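Proximal thread matrix protein 1 (Mytilus galloprovincialis, PDB 4CN9) probably binds collagen in the extracellular matrix of the mussel byssus, through a pair of von Willebrand factor type A domains, and carries bound zinc ions. Local coordinates at residues Gly251-Ala256 and Glu359-Val364; Phe259-Ser264 and Asn271-Met276; Gln296-Thr301 and Phe310-Tyr315; Gly334-Gly339 and Leu367-Gln372. All coordinates share one frame; numbering follows the deposited sequence.

Overall arrangement
All four contacts belong to the second von Willebrand factor type A domain, and all reach its mixed sheet. Contact 1 pairs strands 253-260 and 362-369 by backbone bonds; contact 3, about 12 Å away between centres, joins the neighbouring strand 295-302 to the loop after edge strand 306-310 mainly through side chains. Contact 3 also reaches the surface, at Lys313 and a sulfate. Contacts 2 and 4, centres about 11 Å apart, lie where strands 253-260 and 362-369 run out into loops. Contact 2 is wholly buried, aromatic and sulfur packing without a hydrogen bond between its segments. Contact 4 combines a hydroxyl-carbonyl bond with aliphatic packing. Asp260 and Ser264 of contact 2 bond to Asp370 of contact 4.

Contact 1 of 4, residues Gly251-Ala256 and Glu359-Val364; sequences GHADIA and EEVQKV
Ala253, Asp254 and Ile255 pair in parallel register with Gln362, Lys363 and Val364, the two strands being inclined by only 9°. Three backbone hydrogen bonds join them: Asp254 N to Gln362 O (2.8 Å), Val364 N to Asp254 O (3.0 Å) and Ala256 N to Val364 O (2.9 Å), the last almost straight at 174°. Among the apolar contacts, Ile255 and Val364 lie side by side on one face of the sheet, where CD1 of Ile255 presses tightly on Val364 CB at 3.5 Å. Ahead of the strand, Val361 turns its methyl CG2 to His252 CB at 3.8 Å; the placing of its other methyl is doubtful. Polar side-chain ends find other partners. The Gln362 chain bends at chi2 (62°), bringing NE2 back to Lys363 O at 3.0 Å while OE1 accepts from Cys441 N. On the other face Asp254 OD1 forms a salt bridge with Arg358 and accepts a hydrogen bond from Gln296 NE2. These are the two central strands of the six-stranded sheet, strand 253-260 being flanked beyond by strand 295-302 and strand 362-369 by strand 391-398.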
loop_
_atom_site.group_PDB
_atom_site.type_symbol
_atom_site.label_atom_id
_atom_site.label_comp_id
_atom_site.label_asym_id
_atom_site.label_seq_id
_atom_site.Cartn_x
_atom_site.Cartn_y
_atom_site.Cartn_z
ATOM N N GLY A 251 -2.170 14.419 12.662
ATOM C CA GLY A 251 -3.446 14.297 11.989
ATOM C C GLY A 251 -4.486 13.684 12.901
ATOM O O GLY A 251 -4.230 13.414 14.074
ATOM N N HIS A 252 -5.676 13.467 12.366
ATOM C CA HIS A 252 -6.667 12.684 13.074
ATOM C C HIS A 252 -6.477 11.223 12.658
ATOM O O HIS A 252 -6.507 10.887 11.464
ATOM C CB HIS A 252 -8.083 13.176 12.760
ATOM C CG HIS A 252 -8.376 14.547 13.285
ATOM N ND1 HIS A 252 -9.215 14.771 14.354
ATOM C CD2 HIS A 252 -7.937 15.766 12.890
ATOM C CE1 HIS A 252 -9.283 16.067 14.596
ATOM N NE2 HIS A 252 -8.517 16.694 13.722
ATOM N N ALA A 253 -6.241 10.362 13.640
ATOM C CA ALA A 253 -6.107 8.931 13.383
ATOM C C ALA A 253 -6.625 8.094 14.556
ATOM O O ALA A 253 -6.620 8.542 15.711
ATOM C CB ALA A 253 -4.671 8.582 13.079
ATOM N N ASP A 254 -7.091 6.887 14.236
ATOM C CA ASP A 254 -7.519 5.904 15.244
ATOM C C ASP A 254 -6.577 4.711 15.124
ATOM O O ASP A 254 -6.553 4.041 14.085
ATOM C CB ASP A 254 -8.948 5.427 15.002
ATOM C CG ASP A 254 -10.009 6.472 15.359
ATOM O OD1 ASP A 254 -9.780 7.364 16.223
ATOM O OD2 ASP A 254 -11.098 6.368 14.762
ATOM N N ILE A 255 -5.797 4.465 16.172
ATOM C CA ILE A 255 -4.712 3.491 16.125
ATOM C C ILE A 255 -4.925 2.371 17.125
ATOM O O ILE A 255 -4.981 2.613 18.336
ATOM C CB ILE A 255 -3.352 4.120 16.503
ATOM C CG1 ILE A 255 -3.092 5.423 15.741
ATOM C CG2 ILE A 255 -2.216 3.129 16.260
ATOM C CD1 ILE A 255 -2.764 5.231 14.323
ATOM N N ALA A 256 -4.988 1.143 16.635
ATOM C CA ALA A 256 -5.117 -0.003 17.523
ATOM C C ALA A 256 -3.860 -0.861 17.568
ATOM O O ALA A 256 -3.394 -1.362 16.535
ATOM C CB ALA A 256 -6.331 -0.835 17.125
ATOM N N GLU A 359 -15.293 8.926 12.316
ATOM C CA GLU A 359 -15.510 8.879 10.873
ATOM C C GLU A 359 -14.678 9.910 10.126
ATOM O O GLU A 359 -14.566 11.055 10.568
ATOM C CB GLU A 359 -16.989 9.107 10.564
ATOM C CG GLU A 359 -17.894 7.956 10.959
ATOM C CD GLU A 359 -19.312 8.165 10.485
ATOM O OE1 GLU A 359 -19.621 7.764 9.342
ATOM O OE2 GLU A 359 -20.113 8.740 11.251
ATOM N N GLU A 360 -14.112 9.489 8.993
ATOM C CA GLU A 360 -13.281 10.339 8.132
ATOM C C GLU A 360 -11.807 10.296 8.557
ATOM O O GLU A 360 -10.945 10.931 7.944
ATOM C CB GLU A 360 -13.773 11.787 8.159
ATOM C CG GLU A 360 -12.968 12.683 9.101
ATOM C CD GLU A 360 -13.820 13.704 9.825
ATOM O OE1 GLU A 360 -15.065 13.659 9.687
ATOM O OE2 GLU A 360 -13.239 14.549 10.544
ATOM N N VAL A 361 -11.530 9.537 9.611
ATOM C CA VAL A 361 -10.211 9.504 10.223
ATOM C C VAL A 361 -9.433 8.280 9.722
ATOM O O VAL A 361 -10.019 7.236 9.460
ATOM C CB VAL A 361 -10.374 9.456 11.762
ATOM C CG1 VAL A 361 -9.082 9.127 12.445
ATOM C CG2 VAL A 361 -10.952 10.782 12.273
ATOM N N GLN A 362 -8.121 8.421 9.574
ATOM C CA GLN A 362 -7.261 7.296 9.234
ATOM C C GLN A 362 -7.304 6.207 10.309
ATOM O O GLN A 362 -7.153 6.504 11.489
ATOM C CB GLN A 362 -5.818 7.749 9.119
ATOM C CG GLN A 362 -4.897 6.629 8.697
ATOM C CD GLN A 362 -5.268 6.090 7.330
ATOM O OE1 GLN A 362 -5.367 6.846 6.362
ATOM N NE2 GLN A 362 -5.494 4.784 7.246
ATOM N N LYS A 363 -7.477 4.960 9.894
ATOM C CA LYS A 363 -7.483 3.829 10.827
ATOM C C LYS A 363 -6.232 3.002 10.589
ATOM O O LYS A 363 -5.863 2.749 9.439
ATOM C CB LYS A 363 -8.734 2.968 10.634
ATOM C CG LYS A 363 -10.045 3.696 10.959
ATOM C CD LYS A 363 -11.270 2.837 10.690
ATOM C CE LYS A 363 -11.416 2.493 9.212
ATOM N NZ LYS A 363 -11.712 3.687 8.369
ATOM N N VAL A 364 -5.587 2.595 11.682
ATOM C CA VAL A 364 -4.344 1.841 11.625
ATOM C C VAL A 364 -4.366 0.719 12.674
ATOM O O VAL A 364 -4.816 0.910 13.798
ATOM C CB VAL A 364 -3.097 2.742 11.921
ATOM C CG1 VAL A 364 -1.805 1.953 11.739
ATOM C CG2 VAL A 364 -3.087 3.983 11.018
HETATM O O HOH W 1 -7.248 11.402 9.191
#

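Contact 2 of 4, residues Phe259-Ser264 and Asn271-Met276; sequences FDASSS and NNYQLM
Strand end and helix start stand well apart where Phe259 faces Met276 and Ala261 faces Tyr273, with CA-CA distances of 9.0 Å and 8.0 Å, and mostly side chains bridge the gap. Phe259 points its CB toward the helix, and chi1 (69°), with CG between the backbone N and the carbonyl carbon, sets the CD1-CE1 side of the ring against Met276 and Tyr273. The Met276 chain runs extended until chi3 (61°), where it turns its methyl CE onto Phe259 CD1 at 3.4 Å. This is an oblique Met-aromatic contact, Met276 SD lying 5.1 Å from the ring centroid. Tyr273 crosses Phe259 at about a right angle: its OH meets the edge of the phenyl ring at CE1, 3.8 Å away and near the ring plane, and also lies beside Ala261 CB. An alanine in place of Phe259 would probably leave the Met276 methyl without its aromatic partner and open a gap beside the tyrosine hydroxyl. Asp260 O, buried beside them, has no hydrogen-bond partner; Met276 CE touches it at 3.4 Å and Tyr273 CE1 reaches it edge-on at 3.9 Å. The loop is stiffened from within. Asp260 OD1 accepts from Ser262 N at 2.8 Å, forming an Asx turn, and Ser262 OG accepts from Ser264 N, an ST turn. Packing of helix 272-285 on strand 253-260 opens a beta-alpha-beta unit, and the Asp-X-Ser-X-Ser pattern of Asp260, Ser262 and Ser264 matches the metal-ion-dependent adhesion site motif of von Willebrand factor type A domains, though no zinc is bound here in the model.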
loop_
_atom_site.group_PDB
_atom_site.type_symbol
_atom_site.label_atom_id
_atom_site.label_comp_id
_atom_site.label_asym_id
_atom_site.label_seq_id
_atom_site.Cartn_x
_atom_site.Cartn_y
_atom_site.Cartn_z
ATOM N N PHE A 259 -1.707 -6.900 20.135
ATOM C CA PHE A 259 -0.480 -7.585 20.505
ATOM C C PHE A 259 -0.581 -8.851 21.355
ATOM O O PHE A 259 -1.520 -9.067 22.118
ATOM C CB PHE A 259 0.524 -6.616 21.112
ATOM C CG PHE A 259 0.164 -6.079 22.452
ATOM C CD1 PHE A 259 0.564 -6.739 23.615
ATOM C CD2 PHE A 259 -0.485 -4.854 22.575
ATOM C CE1 PHE A 259 0.263 -6.218 24.870
ATOM C CE2 PHE A 259 -0.785 -4.324 23.826
ATOM C CZ PHE A 259 -0.411 -5.005 24.977
ATOM N N ASP A 260 0.446 -9.670 21.146
ATOM C CA ASP A 260 0.654 -10.968 21.739
ATOM C C ASP A 260 0.802 -10.827 23.247
ATOM O O ASP A 260 1.617 -10.038 23.727
ATOM C CB ASP A 260 1.934 -11.522 21.106
ATOM C CG ASP A 260 2.282 -12.921 21.536
ATOM O OD1 ASP A 260 1.658 -13.487 22.461
ATOM O OD2 ASP A 260 3.231 -13.458 20.909
ATOM N N ALA A 261 -0.010 -11.578 23.987
ATOM C CA ALA A 261 0.074 -11.595 25.450
ATOM C C ALA A 261 0.237 -13.016 25.981
ATOM O O ALA A 261 -0.057 -13.291 27.143
ATOM C CB ALA A 261 -1.152 -10.929 26.070
ATOM N N SER A 262 0.720 -13.898 25.111
ATOM C CA SER A 262 1.046 -15.284 25.439
ATOM C C SER A 262 2.154 -15.413 26.486
ATOM O O SER A 262 3.026 -14.553 26.607
ATOM C CB SER A 262 1.507 -16.005 24.164
ATOM O OG SER A 262 2.185 -17.211 24.478
ATOM N N SER A 263 2.123 -16.514 27.226
ATOM C CA SER A 263 3.111 -16.785 28.257
ATOM C C SER A 263 4.471 -17.025 27.626
ATOM O O SER A 263 5.488 -17.015 28.304
ATOM C CB SER A 263 2.703 -18.026 29.054
ATOM O OG SER A 263 2.651 -19.150 28.195
ATOM N N SER A 264 4.481 -17.239 26.317
ATOM C CA SER A 264 5.713 -17.513 25.602
ATOM C C SER A 264 6.625 -16.292 25.547
ATOM O O SER A 264 7.834 -16.435 25.395
ATOM C CB SER A 264 5.408 -17.959 24.170
ATOM O OG SER A 264 5.215 -16.837 23.320
ATOM N N ASN A 271 12.325 -9.758 30.642
ATOM C CA ASN A 271 12.158 -8.370 30.218
ATOM C C ASN A 271 11.304 -8.190 28.965
ATOM O O ASN A 271 10.944 -7.069 28.644
ATOM C CB ASN A 271 13.506 -7.726 29.871
ATOM C CG ASN A 271 14.461 -7.686 31.031
ATOM O OD1 ASN A 271 14.342 -6.835 31.920
ATOM N ND2 ASN A 271 15.453 -8.586 31.012
ATOM N N ASN A 272 11.020 -9.265 28.242
ATOM C CA ASN A 272 10.491 -9.116 26.882
ATOM C C ASN A 272 9.186 -8.330 26.848
ATOM O O ASN A 272 9.012 -7.419 26.034
ATOM C CB ASN A 272 10.307 -10.481 26.217
ATOM C CG ASN A 272 11.625 -11.084 25.748
ATOM O OD1 ASN A 272 12.625 -10.384 25.634
ATOM N ND2 ASN A 272 11.619 -12.375 25.457
ATOM N N TYR A 273 8.280 -8.679 27.746
ATOM C CA TYR A 273 6.944 -8.116 27.721
ATOM C C TYR A 273 7.014 -6.624 28.015
ATOM O O TYR A 273 6.334 -5.828 27.374
ATOM C CB TYR A 273 6.075 -8.847 28.735
ATOM C CG TYR A 273 4.594 -8.631 28.577
ATOM C CD1 TYR A 273 3.929 -8.998 27.413
ATOM C CD2 TYR A 273 3.860 -8.065 29.601
ATOM C CE1 TYR A 273 2.555 -8.799 27.287
ATOM C CE2 TYR A 273 2.513 -7.875 29.493
ATOM C CZ TYR A 273 1.864 -8.234 28.337
ATOM O OH TYR A 273 0.512 -8.011 28.265
ATOM N N GLN A 274 7.858 -6.225 28.964
ATOM C CA GLN A 274 8.020 -4.796 29.228
ATOM C C GLN A 274 8.695 -4.068 28.069
ATOM O O GLN A 274 8.407 -2.899 27.810
ATOM C CB GLN A 274 8.814 -4.550 30.510
ATOM C CG GLN A 274 8.831 -3.081 30.920
ATOM C CD GLN A 274 7.440 -2.566 31.230
ATOM O OE1 GLN A 274 6.642 -3.258 31.868
ATOM N NE2 GLN A 274 7.130 -1.363 30.762
ATOM N N LEU A 275 9.621 -4.739 27.390
ATOM C CA LEU A 275 10.276 -4.135 26.233
ATOM C C LEU A 275 9.232 -3.841 25.144
ATOM O O LEU A 275 9.243 -2.783 24.507
ATOM C CB LEU A 275 11.394 -5.037 25.708
ATOM C CG LEU A 275 12.692 -5.070 26.532
ATOM C CD1 LEU A 275 13.622 -6.148 26.013
ATOM C CD2 LEU A 275 13.388 -3.712 26.524
ATOM N N MET A 276 8.306 -4.774 24.959
ATOM C CA MET A 276 7.232 -4.597 23.996
ATOM C C MET A 276 6.296 -3.452 24.399
ATOM O O MET A 276 5.917 -2.622 23.564
ATOM C CB MET A 276 6.458 -5.922 23.832
ATOM C CG MET A 276 5.397 -5.897 22.740
ATOM S SD MET A 276 4.494 -7.480 22.657
ATOM C CE MET A 276 3.786 -7.523 24.286
#

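Contact 3 of 4, residues Gln296-Thr301 and Phe310-Tyr315; sequences QFAVVT and FGLKDY. With SO4 (sulfate ion), chain G.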
loop_
_atom_site.group_PDB
_atom_site.type_symbol
_atom_site.label_atom_id
_atom_site.label_comp_id
_atom_site.label_asym_id
_atom_site.label_seq_id
_atom_site.Cartn_x
_atom_site.Cartn_y
_atom_site.Cartn_z
ATOM N N GLN A 296 -6.428 8.845 18.608
ATOM C CA GLN A 296 -7.008 7.976 19.617
ATOM C C GLN A 296 -6.326 6.628 19.512
ATOM O O GLN A 296 -5.941 6.212 18.419
ATOM C CB GLN A 296 -8.502 7.863 19.388
ATOM C CG GLN A 296 -9.235 9.139 19.725
ATOM C CD GLN A 296 -10.737 8.989 19.720
ATOM O OE1 GLN A 296 -11.410 9.441 20.646
ATOM N NE2 GLN A 296 -11.274 8.360 18.683
ATOM N N PHE A 297 -6.147 5.974 20.654
ATOM C CA PHE A 297 -5.491 4.676 20.708
ATOM C C PHE A 297 -6.387 3.617 21.353
ATOM O O PHE A 297 -7.218 3.931 22.184
ATOM C CB PHE A 297 -4.192 4.784 21.515
ATOM C CG PHE A 297 -3.061 5.414 20.756
ATOM C CD1 PHE A 297 -2.268 4.658 19.921
ATOM C CD2 PHE A 297 -2.794 6.760 20.881
ATOM C CE1 PHE A 297 -1.215 5.232 19.216
ATOM C CE2 PHE A 297 -1.744 7.337 20.184
ATOM C CZ PHE A 297 -0.968 6.580 19.345
ATOM N N ALA A 298 -6.198 2.361 20.968
ATOM C CA ALA A 298 -6.889 1.236 21.589
ATOM C C ALA A 298 -5.895 0.077 21.699
ATOM O O ALA A 298 -4.905 0.029 20.957
ATOM C CB ALA A 298 -8.092 0.828 20.740
ATOM N N VAL A 299 -6.149 -0.838 22.626
ATOM C CA VAL A 299 -5.349 -2.054 22.752
ATOM C C VAL A 299 -6.227 -3.309 22.768
ATOM O O VAL A 299 -7.217 -3.400 23.521
ATOM C CB VAL A 299 -4.482 -2.034 24.031
ATOM C CG1 VAL A 299 -3.984 -3.442 24.374
ATOM C CG2 VAL A 299 -3.321 -1.069 23.869
ATOM N N VAL A 300 -5.841 -4.267 21.922
ATOM C CA VAL A 300 -6.383 -5.624 21.923
ATOM C C VAL A 300 -5.201 -6.551 22.142
ATOM O O VAL A 300 -4.158 -6.363 21.542
ATOM C CB VAL A 300 -7.035 -5.968 20.572
ATOM C CG1 VAL A 300 -7.481 -7.429 20.515
ATOM C CG2 VAL A 300 -8.224 -5.059 20.308
ATOM N N THR A 301 -5.347 -7.528 23.022
ATOM C CA THR A 301 -4.323 -8.539 23.179
ATOM C C THR A 301 -4.861 -9.910 22.786
ATOM O O THR A 301 -6.085 -10.140 22.791
ATOM C CB THR A 301 -3.780 -8.587 24.616
ATOM O OG1 THR A 301 -4.849 -8.830 25.525
ATOM C CG2 THR A 301 -3.115 -7.281 24.979
ATOM N N PHE A 310 -8.645 -1.778 26.032
ATOM C CA PHE A 310 -9.332 -0.502 26.024
ATOM C C PHE A 310 -9.622 -0.050 24.601
ATOM O O PHE A 310 -8.846 -0.317 23.678
ATOM C CB PHE A 310 -8.580 0.573 26.836
ATOM C CG PHE A 310 -7.176 0.897 26.346
ATOM C CD1 PHE A 310 -6.969 1.845 25.350
ATOM C CD2 PHE A 310 -6.064 0.303 26.932
ATOM C CE1 PHE A 310 -5.678 2.187 24.950
ATOM C CE2 PHE A 310 -4.788 0.630 26.526
ATOM C CZ PHE A 310 -4.595 1.567 25.532
ATOM N N GLY A 311 -10.784 0.575 24.434
ATOM C CA GLY A 311 -11.209 1.106 23.157
ATOM C C GLY A 311 -10.729 2.533 22.970
ATOM O O GLY A 311 -10.115 3.126 23.870
ATOM N N LEU A 312 -11.050 3.077 21.804
ATOM C CA LEU A 312 -10.541 4.362 21.333
ATOM C C LEU A 312 -11.012 5.555 22.171
ATOM O O LEU A 312 -10.368 6.624 22.174
ATOM C CB LEU A 312 -10.981 4.565 19.872
ATOM C CG LEU A 312 -10.372 3.631 18.818
ATOM C CD1 LEU A 312 -11.165 3.696 17.544
ATOM C CD2 LEU A 312 -8.912 3.996 18.559
ATOM N N LYS A 313 -12.122 5.380 22.885
ATOM C CA LYS A 313 -12.731 6.497 23.614
ATOM C C LYS A 313 -12.468 6.482 25.119
ATOM O O LYS A 313 -12.952 7.371 25.842
ATOM C CB LYS A 313 -14.234 6.514 23.358
ATOM C CG LYS A 313 -14.616 7.016 21.979
ATOM C CD LYS A 313 -14.399 8.520 21.872
ATOM C CE LYS A 313 -14.695 9.042 20.463
ATOM N NZ LYS A 313 -14.013 10.345 20.216
ATOM N N ASP A 314 -11.707 5.495 25.598
ATOM C CA ASP A 314 -11.418 5.384 27.035
ATOM C C ASP A 314 -10.507 6.505 27.556
ATOM O O ASP A 314 -10.713 7.016 28.660
ATOM C CB ASP A 314 -10.757 4.046 27.373
ATOM C CG ASP A 314 -11.763 2.917 27.565
ATOM O OD1 ASP A 314 -12.987 3.167 27.572
ATOM O OD2 ASP A 314 -11.311 1.777 27.761
ATOM N N TYR A 315 -9.488 6.855 26.776
ATOM C CA TYR A 315 -8.474 7.782 27.243
ATOM C C TYR A 315 -8.188 8.902 26.256
ATOM O O TYR A 315 -8.217 8.700 25.045
ATOM C CB TYR A 315 -7.180 7.045 27.520
ATOM C CG TYR A 315 -7.309 5.906 28.492
ATOM C CD1 TYR A 315 -7.502 6.141 29.849
ATOM C CD2 TYR A 315 -7.212 4.589 28.061
ATOM C CE1 TYR A 315 -7.607 5.094 30.752
ATOM C CE2 TYR A 315 -7.318 3.531 28.952
ATOM C CZ TYR A 315 -7.521 3.790 30.299
ATOM O OH TYR A 315 -7.615 2.755 31.193
HETATM S S SO4 G . -15.098 2.166 23.109
HETATM O O1 SO4 G . -14.870 0.912 23.822
HETATM O O2 SO4 G . -13.966 3.078 23.329
HETATM O O3 SO4 G . -16.311 2.811 23.599
HETATM O O4 SO4 G . -15.246 1.837 21.696
HETATM O O HOH W 2 -10.458 9.729 23.134
HETATM O O HOH W 3 -7.639 7.311 22.785
#
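A beta-hairpin at one edge of the sheet, strands 295-302 and 306-310, ends here in an antiparallel hydrogen-bonded pair, Val299 with Phe310. Val299 N donates to Phe310 O at 2.9 Å, in the carbonyl plane, while the return bond from Phe310 N to Val299 O is weak. The Phe310 ring folds back over the strand, with Val299 CB above one face, 4.0 Å from the centroid, in a CH-pi contact. Tyr315 CE2 lies over the rim of the opposite face, and Phe297 O lies at the edge in the ring plane. Val299 CG2 meets Phe310 CZ at 3.4 Å, beside CE2. After the pair the chain makes a type I turn from Gly311 to Asp314, on which Leu312 sends CD2 against Ala298 CB at 3.9 Å. Gln296 reaches out to the same turn, its chain extended beyond CG (chi2 -171°), and bridges two groups: OE1 accepts from Lys313 NZ at 2.8 Å, the ammonium tilted 26° from the carbonyl plane, and NE2 donates to Asp254 of the adjoining strand. Replacing Gln296 by a leucine would probably deprive the ammonium of Lys313 of this acceptor and Asp254 of one of its donors. A sulfate, probably from the crystallisation liquor, sits against the turn and is also held by Lys308. At Gly311 a side chain would collide with it, and Lys313 N donates to its O2 at 3.0 Å with an N-H...O angle of 158°.

Contact 4 of 4, residues Gly334-Gly339 and Leu367-Gln372; sequences GQTAIG and LLTDGQ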
loop_
_atom_site.group_PDB
_atom_site.type_symbol
_atom_site.label_atom_id
_atom_site.label_comp_id
_atom_site.label_asym_id
_atom_site.label_seq_id
_atom_site.Cartn_x
_atom_site.Cartn_y
_atom_site.Cartn_z
ATOM N N GLY A 334 0.147 -20.418 26.401
ATOM C CA GLY A 334 1.106 -20.217 25.331
ATOM C C GLY A 334 0.518 -20.555 23.969
ATOM O O GLY A 334 0.877 -21.552 23.351
ATOM N N GLN A 335 -0.434 -19.735 23.543
ATOM C CA GLN A 335 -0.987 -19.775 22.202
ATOM C C GLN A 335 -0.990 -18.336 21.717
ATOM O O GLN A 335 -0.886 -17.408 22.523
ATOM C CB GLN A 335 -2.419 -20.311 22.208
ATOM C CG GLN A 335 -2.545 -21.804 22.376
ATOM C CD GLN A 335 -3.993 -22.236 22.399
ATOM O OE1 GLN A 335 -4.799 -21.820 21.547
ATOM N NE2 GLN A 335 -4.350 -23.052 23.389
ATOM N N THR A 336 -1.114 -18.149 20.406
ATOM C CA THR A 336 -1.176 -16.816 19.815
ATOM C C THR A 336 -2.299 -16.756 18.761
ATOM O O THR A 336 -2.116 -17.134 17.610
ATOM C CB THR A 336 0.178 -16.398 19.163
ATOM O OG1 THR A 336 0.795 -17.530 18.543
ATOM C CG2 THR A 336 1.139 -15.843 20.204
ATOM N N ALA A 337 -3.451 -16.252 19.165
ATOM C CA ALA A 337 -4.602 -16.155 18.281
ATOM C C ALA A 337 -4.594 -14.826 17.527
ATOM O O ALA A 337 -5.370 -13.917 17.839
ATOM C CB ALA A 337 -5.878 -16.298 19.084
ATOM N N ILE A 338 -3.710 -14.728 16.541
ATOM C CA ILE A 338 -3.570 -13.524 15.711
ATOM C C ILE A 338 -4.896 -13.223 15.039
ATOM O O ILE A 338 -5.329 -12.069 14.997
ATOM C CB ILE A 338 -2.478 -13.725 14.639
ATOM C CG1 ILE A 338 -1.120 -13.981 15.290
ATOM C CG2 ILE A 338 -2.357 -12.527 13.727
ATOM C CD1 ILE A 338 -0.089 -14.521 14.325
ATOM N N GLY A 339 -5.555 -14.264 14.527
ATOM C CA GLY A 339 -6.854 -14.095 13.897
ATOM C C GLY A 339 -7.913 -13.485 14.796
ATOM O O GLY A 339 -8.673 -12.592 14.388
ATOM N N LEU A 367 0.190 -4.665 14.593
ATOM C CA LEU A 367 0.154 -5.993 15.190
ATOM C C LEU A 367 1.563 -6.494 15.498
ATOM O O LEU A 367 2.489 -6.354 14.679
ATOM C CB LEU A 367 -0.563 -6.970 14.265
ATOM C CG LEU A 367 -0.836 -8.362 14.841
ATOM C CD1 LEU A 367 -2.184 -8.891 14.372
ATOM C CD2 LEU A 367 0.269 -9.320 14.483
ATOM N N LEU A 368 1.710 -7.085 16.680
ATOM C CA LEU A 368 2.975 -7.651 17.138
ATOM C C LEU A 368 2.752 -9.094 17.604
ATOM O O LEU A 368 1.875 -9.348 18.428
ATOM C CB LEU A 368 3.523 -6.827 18.312
ATOM C CG LEU A 368 4.083 -5.419 18.109
ATOM C CD1 LEU A 368 3.375 -4.360 18.959
ATOM C CD2 LEU A 368 5.590 -5.451 18.440
ATOM N N THR A 369 3.542 -10.036 17.091
ATOM C CA THR A 369 3.434 -11.432 17.528
ATOM C C THR A 369 4.788 -12.140 17.622
ATOM O O THR A 369 5.721 -11.842 16.868
ATOM C CB THR A 369 2.535 -12.255 16.584
ATOM O OG1 THR A 369 2.269 -13.538 17.171
ATOM C CG2 THR A 369 3.193 -12.435 15.218
ATOM N N ASP A 370 4.864 -13.084 18.554
ATOM C CA ASP A 370 6.012 -13.958 18.710
ATOM C C ASP A 370 5.637 -15.430 18.434
ATOM O O ASP A 370 6.416 -16.324 18.711
ATOM C CB ASP A 370 6.630 -13.804 20.117
ATOM C CG ASP A 370 6.064 -14.800 21.163
ATOM O OD1 ASP A 370 4.855 -15.158 21.137
ATOM O OD2 ASP A 370 6.859 -15.221 22.044
ATOM N N GLY A 371 4.459 -15.668 17.867
ATOM C CA GLY A 371 4.029 -17.023 17.552
ATOM C C GLY A 371 3.202 -17.141 16.286
ATOM O O GLY A 371 2.791 -16.143 15.705
ATOM N N GLN A 372 2.923 -18.374 15.871
ATOM C CA GLN A 372 2.087 -18.589 14.695
ATOM C C GLN A 372 0.616 -18.672 15.099
ATOM O O GLN A 372 0.294 -18.979 16.240
ATOM C CB GLN A 372 2.521 -19.851 13.941
ATOM C CG GLN A 372 2.043 -21.158 14.540
ATOM C CD GLN A 372 3.030 -21.738 15.536
ATOM O OE1 GLN A 372 3.607 -21.015 16.354
ATOM N NE2 GLN A 372 3.229 -23.058 15.475
HETATM O O HOH W 4 -0.900 -20.402 18.515
#
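Gln372 O is held by two donors: the hydroxyl of Thr336, whose OG1 lies 2.8 Å away, and a water at 2.9 Å that also accepts from Thr336 N. The hydroxyl approaches from above the carbonyl plane, 47° out of it. This is the C-terminal end of the parallel strands of a von Willebrand factor type A fold, where Thr336 and Asp370 stand at positions corresponding, by sequence pattern, to the threonine and second aspartate of a metal-ion-dependent adhesion site; in the first domain a zinc ion is bound at the equivalent site by Ser63, Ser65 and Asp174, whereas none is modelled here. Thr336 has OG1 between its backbone N and carbonyl carbon (chi1 37°), which gives the hydroxyl to Gln372 and turns the methyl CG2 to Asp370 OD1 at 3.9 Å. The other carboxylate oxygen of Asp370, OD2, is hydrogen-bonded to Ser264 OG. The hydroxyl passes so close to Gly371 that a CB there would clash with it, so the absence of a side chain lets the two loops close up. Thr369 ties the strand end to its own loop, its OG1 donating to Gly371 O at 3.0 Å. Beside these polar groups Ile338, in the first turn of helix 338-349, drives its side chain in at about a right angle to Thr369 and Leu367. Its CD1 lies 3.6 Å from Gly371 O and 3.8 Å from Thr369 OG1, and Ile338 also touches Phe302 of strand 295-302. Earlier in strand 362-369, Leu367 CD1 meets Ile338 CG2 at 3.7 Å.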